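PDB 6IAH: hydrolase from Thermococcus thioreducens, which is a magnesium-binding phosphatase of the haloacid dehalogenase superfamily, possibly acting on phosphoglycolate. Local coordinates for residues F33-E38 with F66-R71; S60-L65 with G83-V88. All coordinates share one frame; numbering follows the deposited sequence.

Helix 56-68 takes part in both contacts, whose centres lie about 14 Å apart in the helical part of the chain, away from the magnesium site. Contact 2 belongs to the buried core: the middle of that helix meets the start of helix 85-92 through small and branched apolar side chains, with the buried side chain of one glutamate packed against an isoleucine. Contact 1 is a surface contact at the helix's C-terminal end, where the loop 33-38 following helix 17-32 adds an arginine-to-carbonyl hydrogen bond to its apolar packing. Phe-66, in the segment 66-71 of contact 1, reaches contact 2, its CE1 lying 3.6 Å from Val-88 CG2.

Contact 1: residues F33-E38 with F66-R71; sequences FGVERE and FALSGR
Ala-67 meets Arg-37 where helix 56-68 runs out in a Schellman motif, and the loop leaving helix 17-32, itself ended by a Schellman motif at Gly-34, packs against that end. Both belong to the helical region that follows strand 2-5, consistent with the cap domain of HAD phosphatases. Arg-37 NH2 gives a short, fairly straight hydrogen bond of 2.5 Å to Ala-67 O, with an N-H...O angle of 157° and the oxygen close to the guanidinium plane. Val-35 CG1 sits 3.6 Å above the centre of one face of that guanidinium group. Leu-68 supplies the apolar half. Its CG is turned away from its own carbonyl carbon (chi1 -83°), and both methyls reach Phe-33. CD1 lies over a face of the Phe-33 ring, 4.0 Å from the centroid, a CH-pi contact; CD2 presses on Phe-33 CB at 3.7 Å and also touches Val-35 CG2 at 4.1 Å. Beyond it, Ser-69 turns back to its own helix, OG donating to Phe-66 O. Gly-70, with positive phi, then sends its N to Ala-67 O at 3.1 Å, so two donors grip that one carbonyl. The chain turns on through an ST turn, in which Arg-71 N donates to Ser-69 OG at 3.2 Å.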
loop_
_atom_site.group_PDB
_atom_site.type_symbol
_atom_site.label_atom_id
_atom_site.label_comp_id
_atom_site.label_asym_id
_atom_site.label_seq_id
_atom_site.Cartn_x
_atom_site.Cartn_y
_atom_site.Cartn_z
ATOM N N PHE A 33 -16.690 -17.307 -15.528
ATOM C CA PHE A 33 -16.642 -18.708 -15.540
ATOM C C PHE A 33 -17.853 -19.285 -14.751
ATOM O O PHE A 33 -17.800 -20.424 -14.398
ATOM C CB PHE A 33 -15.337 -19.178 -14.898
ATOM C CG PHE A 33 -14.099 -18.932 -15.720
ATOM C CD1 PHE A 33 -13.739 -19.819 -16.726
ATOM C CD2 PHE A 33 -13.262 -17.880 -15.427
ATOM C CE1 PHE A 33 -12.564 -19.644 -17.444
ATOM C CE2 PHE A 33 -12.110 -17.650 -16.146
ATOM C CZ PHE A 33 -11.754 -18.552 -17.176
ATOM N N GLY A 34 -18.876 -18.483 -14.472
ATOM C CA GLY A 34 -20.091 -18.952 -13.761
ATOM C C GLY A 34 -19.841 -19.418 -12.327
ATOM O O GLY A 34 -20.612 -20.219 -11.793
ATOM N N VAL A 35 -18.771 -18.922 -11.695
ATOM C CA VAL A 35 -18.479 -19.252 -10.308
ATOM C C VAL A 35 -18.960 -18.070 -9.448
ATOM O O VAL A 35 -18.476 -16.927 -9.604
ATOM C CB VAL A 35 -16.981 -19.566 -10.085
ATOM C CG1 VAL A 35 -16.668 -19.700 -8.604
ATOM C CG2 VAL A 35 -16.558 -20.845 -10.836
ATOM N N GLU A 36 -19.918 -18.362 -8.575
ATOM C CA GLU A 36 -20.544 -17.388 -7.711
ATOM C C GLU A 36 -20.011 -17.426 -6.264
ATOM O O GLU A 36 -20.354 -16.573 -5.484
ATOM C CB GLU A 36 -22.083 -17.572 -7.720
ATOM C CG GLU A 36 -22.755 -17.139 -9.016
ATOM C CD GLU A 36 -22.531 -15.656 -9.319
ATOM O OE1 GLU A 36 -23.296 -14.830 -8.789
ATOM O OE2 GLU A 36 -21.577 -15.307 -10.064
ATOM N N ARG A 37 -19.185 -18.399 -5.930
ATOM C CA ARG A 37 -18.589 -18.511 -4.601
ATOM C C ARG A 37 -17.743 -17.230 -4.360
ATOM O O ARG A 37 -17.058 -16.720 -5.287
ATOM C CB ARG A 37 -17.701 -19.776 -4.439
ATOM C CG ARG A 37 -18.213 -21.111 -5.003
ATOM C CD ARG A 37 -17.210 -22.264 -4.795
ATOM N NE ARG A 37 -16.066 -22.336 -5.761
ATOM C CZ ARG A 37 -16.092 -22.894 -6.975
ATOM N NH1 ARG A 37 -17.194 -23.452 -7.462
ATOM N NH2 ARG A 37 -15.006 -22.889 -7.739
ATOM N N GLU A 38 -17.862 -16.661 -3.164
ATOM C CA GLU A 38 -17.183 -15.400 -2.899
ATOM C C GLU A 38 -15.744 -15.632 -2.499
ATOM O O GLU A 38 -15.345 -16.670 -1.975
ATOM C CB GLU A 38 -17.878 -14.560 -1.841
ATOM C CG GLU A 38 -19.039 -13.732 -2.370
ATOM C CD GLU A 38 -19.842 -13.217 -1.212
ATOM O OE1 GLU A 38 -19.414 -12.202 -0.614
ATOM O OE2 GLU A 38 -20.838 -13.889 -0.868
ATOM N N PHE A 66 -7.091 -20.055 -8.002
ATOM C CA PHE A 66 -7.301 -20.928 -6.832
ATOM C C PHE A 66 -8.786 -21.221 -6.667
ATOM O O PHE A 66 -9.150 -22.353 -6.375
ATOM C CB PHE A 66 -6.838 -20.265 -5.518
ATOM C CG PHE A 66 -5.317 -20.209 -5.307
ATOM C CD1 PHE A 66 -4.434 -20.670 -6.237
ATOM C CD2 PHE A 66 -4.811 -19.735 -4.094
ATOM C CE1 PHE A 66 -3.043 -20.621 -6.014
ATOM C CE2 PHE A 66 -3.418 -19.718 -3.853
ATOM C CZ PHE A 66 -2.560 -20.130 -4.838
ATOM N N ALA A 67 -9.607 -20.201 -6.784
ATOM C CA ALA A 67 -11.074 -20.355 -6.584
ATOM C C ALA A 67 -11.720 -21.115 -7.729
ATOM O O ALA A 67 -12.709 -21.828 -7.508
ATOM C CB ALA A 67 -11.747 -19.018 -6.390
ATOM N N LEU A 68 -11.172 -20.993 -8.947
ATOM C CA LEU A 68 -11.637 -21.847 -10.056
ATOM C C LEU A 68 -11.467 -23.296 -9.774
ATOM O O LEU A 68 -12.246 -24.116 -10.288
ATOM C CB LEU A 68 -10.918 -21.533 -11.386
ATOM C CG LEU A 68 -11.475 -20.351 -12.203
ATOM C CD1 LEU A 68 -10.606 -20.110 -13.445
ATOM C CD2 LEU A 68 -12.908 -20.686 -12.611
ATOM N N SER A 69 -10.408 -23.619 -9.032
ATOM C CA SER A 69 -10.069 -25.000 -8.715
ATOM C C SER A 69 -10.971 -25.533 -7.590
ATOM O O SER A 69 -10.943 -26.715 -7.313
ATOM C CB SER A 69 -8.630 -25.135 -8.258
ATOM O OG SER A 69 -8.499 -24.774 -6.892
ATOM N N GLY A 70 -11.702 -24.675 -6.909
ATOM C CA GLY A 70 -12.550 -25.147 -5.805
ATOM C C GLY A 70 -11.808 -25.497 -4.506
ATOM O O GLY A 70 -12.461 -25.982 -3.550
ATOM N N ARG A 71 -10.488 -25.247 -4.442
ATOM C CA ARG A 71 -9.649 -25.580 -3.258
ATOM C C ARG A 71 -8.850 -24.353 -2.754
ATOM O O ARG A 71 -7.689 -24.484 -2.324
ATOM C CB ARG A 71 -8.670 -26.700 -3.603
ATOM C CG ARG A 71 -9.302 -27.914 -4.246
ATOM C CD ARG A 71 -8.398 -29.128 -4.242
ATOM N NE ARG A 71 -7.284 -28.922 -5.151
ATOM C CZ ARG A 71 -6.023 -28.624 -4.822
ATOM N NH1 ARG A 71 -5.613 -28.538 -3.547
ATOM N NH2 ARG A 71 -5.134 -28.443 -5.813
#

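Contact 2: residues S60-L65 with G83-V88; sequences SEALIL and GTIEWV
The backbones of helix 56-68 and the first turn of helix 85-92, which Thr-84 N-caps, come nearest at Ala-62 and Val-88, whose CA atoms are 6.2 Å apart, a close approach that the small alanine side chain allows. Ala-62 CB touches two methyls that approach from the same side, Ile-85 CD1 and Val-88 CG2, each 4.0 Å away. Ile-85 reaches in because its CG1 stands opposite the backbone N (chi1 -162°), carrying CD1 up to Ala-62 N at 3.7 Å. The same side chain crosses Glu-61 at about a right angle: CD1 touches the CB and CG of the glutamate, while CG1 is almost equally far from CD and both carboxylate oxygens, 3.6 Å from OE1. The charge itself is met elsewhere, since OE2 forms a salt bridge with Arg-89 NE and accepts a hydrogen bond from Val-96 N. One turn further along, Leu-65 CD1 rests on Val-88 CG1 at 3.7 Å. Around this pair closes the helical domain inserted after strand 2-5, probably the cap of a HAD phosphatase: Ile-64 leans on helix 17-32, Leu-63 on helix 41-50, and Glu-61 on helix 100-110.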
loop_
_atom_site.group_PDB
_atom_site.type_symbol
_atom_site.label_atom_id
_atom_site.label_comp_id
_atom_site.label_asym_id
_atom_site.label_seq_id
_atom_site.Cartn_x
_atom_site.Cartn_y
_atom_site.Cartn_z
ATOM N N SER A 60 -4.781 -10.928 -7.362
ATOM C CA SER A 60 -6.115 -11.202 -7.919
ATOM C C SER A 60 -6.031 -12.438 -8.819
ATOM O O SER A 60 -6.850 -13.370 -8.713
ATOM C CB SER A 60 -6.660 -9.991 -8.692
ATOM O OG SER A 60 -6.806 -8.831 -7.879
ATOM N N GLU A 61 -5.029 -12.478 -9.690
ATOM C CA GLU A 61 -4.832 -13.622 -10.566
ATOM C C GLU A 61 -4.711 -14.976 -9.883
ATOM O O GLU A 61 -5.359 -15.946 -10.299
ATOM C CB GLU A 61 -3.595 -13.400 -11.501
ATOM C CG GLU A 61 -3.407 -14.521 -12.491
ATOM C CD GLU A 61 -2.123 -14.253 -13.374
ATOM O OE1 GLU A 61 -1.590 -13.167 -13.275
ATOM O OE2 GLU A 61 -1.693 -15.134 -14.119
ATOM N N ALA A 62 -3.915 -15.003 -8.820
ATOM C CA ALA A 62 -3.737 -16.155 -7.993
ATOM C C ALA A 62 -5.101 -16.590 -7.424
ATOM O O ALA A 62 -5.426 -17.727 -7.498
ATOM C CB ALA A 62 -2.772 -15.852 -6.859
ATOM N N LEU A 63 -5.856 -15.649 -6.906
ATOM C CA LEU A 63 -7.150 -15.997 -6.264
ATOM C C LEU A 63 -8.188 -16.516 -7.199
ATOM O O LEU A 63 -9.043 -17.353 -6.813
ATOM C CB LEU A 63 -7.685 -14.793 -5.490
ATOM C CG LEU A 63 -6.901 -14.495 -4.215
ATOM C CD1 LEU A 63 -7.254 -13.128 -3.748
ATOM C CD2 LEU A 63 -7.137 -15.537 -3.110
ATOM N N ILE A 64 -8.149 -16.018 -8.416
ATOM C CA ILE A 64 -9.039 -16.467 -9.501
ATOM C C ILE A 64 -8.796 -17.931 -9.824
ATOM O O ILE A 64 -9.724 -18.788 -9.764
ATOM C CB ILE A 64 -8.899 -15.617 -10.782
ATOM C CG1 ILE A 64 -9.408 -14.225 -10.537
ATOM C CG2 ILE A 64 -9.694 -16.245 -11.947
ATOM C CD1 ILE A 64 -8.921 -13.225 -11.577
ATOM N N LEU A 65 -7.547 -18.246 -10.072
ATOM C CA LEU A 65 -7.143 -19.620 -10.384
ATOM C C LEU A 65 -7.429 -20.511 -9.206
ATOM O O LEU A 65 -8.025 -21.586 -9.379
ATOM C CB LEU A 65 -5.688 -19.721 -10.865
ATOM C CG LEU A 65 -5.432 -19.039 -12.259
ATOM C CD1 LEU A 65 -3.947 -18.831 -12.574
ATOM C CD2 LEU A 65 -6.047 -19.828 -13.393
ATOM N N GLY A 83 6.507 -16.981 -2.290
ATOM C CA GLY A 83 6.057 -17.310 -3.646
ATOM C C GLY A 83 5.558 -16.111 -4.462
ATOM O O GLY A 83 5.241 -15.033 -3.932
ATOM N N THR A 84 5.529 -16.299 -5.769
ATOM C CA THR A 84 5.089 -15.290 -6.693
ATOM C C THR A 84 4.042 -15.959 -7.578
ATOM O O THR A 84 3.713 -17.144 -7.403
ATOM C CB THR A 84 6.264 -14.803 -7.595
ATOM O OG1 THR A 84 6.603 -15.848 -8.524
ATOM C CG2 THR A 84 7.468 -14.403 -6.718
ATOM N N ILE A 85 3.519 -15.184 -8.517
ATOM C CA ILE A 85 2.489 -15.673 -9.467
ATOM C C ILE A 85 2.974 -16.882 -10.288
ATOM O O ILE A 85 2.171 -17.727 -10.721
ATOM C CB ILE A 85 1.958 -14.524 -10.382
ATOM C CG1 ILE A 85 0.616 -14.906 -11.049
ATOM C CG2 ILE A 85 2.981 -14.116 -11.487
ATOM C CD1 ILE A 85 -0.472 -15.358 -10.043
ATOM N N GLU A 86 4.283 -16.979 -10.492
ATOM C CA GLU A 86 4.872 -18.109 -11.182
ATOM C C GLU A 86 4.480 -19.464 -10.615
ATOM O O GLU A 86 4.323 -20.403 -11.357
ATOM C CB GLU A 86 6.413 -17.958 -11.201
ATOM C CG GLU A 86 7.172 -19.192 -11.686
ATOM C CD GLU A 86 8.661 -19.028 -11.429
ATOM O OE1 GLU A 86 9.261 -18.102 -12.045
ATOM O OE2 GLU A 86 9.197 -19.790 -10.581
ATOM N N TRP A 87 4.420 -19.596 -9.312
ATOM C CA TRP A 87 4.014 -20.865 -8.710
ATOM C C TRP A 87 2.605 -21.307 -9.193
ATOM O O TRP A 87 2.390 -22.461 -9.500
ATOM C CB TRP A 87 4.056 -20.764 -7.191
ATOM C CG TRP A 87 3.810 -22.015 -6.393
ATOM C CD1 TRP A 87 4.762 -22.863 -5.920
ATOM C CD2 TRP A 87 2.560 -22.520 -5.917
ATOM N NE1 TRP A 87 4.196 -23.868 -5.208
ATOM C CE2 TRP A 87 2.848 -23.687 -5.166
ATOM C CE3 TRP A 87 1.224 -22.111 -6.060
ATOM C CZ2 TRP A 87 1.837 -24.494 -4.556
ATOM C CZ3 TRP A 87 0.199 -22.908 -5.438
ATOM C CH2 TRP A 87 0.529 -24.045 -4.659
ATOM N N VAL A 88 1.696 -20.350 -9.250
ATOM C CA VAL A 88 0.325 -20.547 -9.640
ATOM C C VAL A 88 0.217 -20.891 -11.109
ATOM O O VAL A 88 -0.446 -21.843 -11.485
ATOM C CB VAL A 88 -0.538 -19.290 -9.312
ATOM C CG1 VAL A 88 -2.013 -19.595 -9.562
ATOM C CG2 VAL A 88 -0.420 -18.895 -7.829
#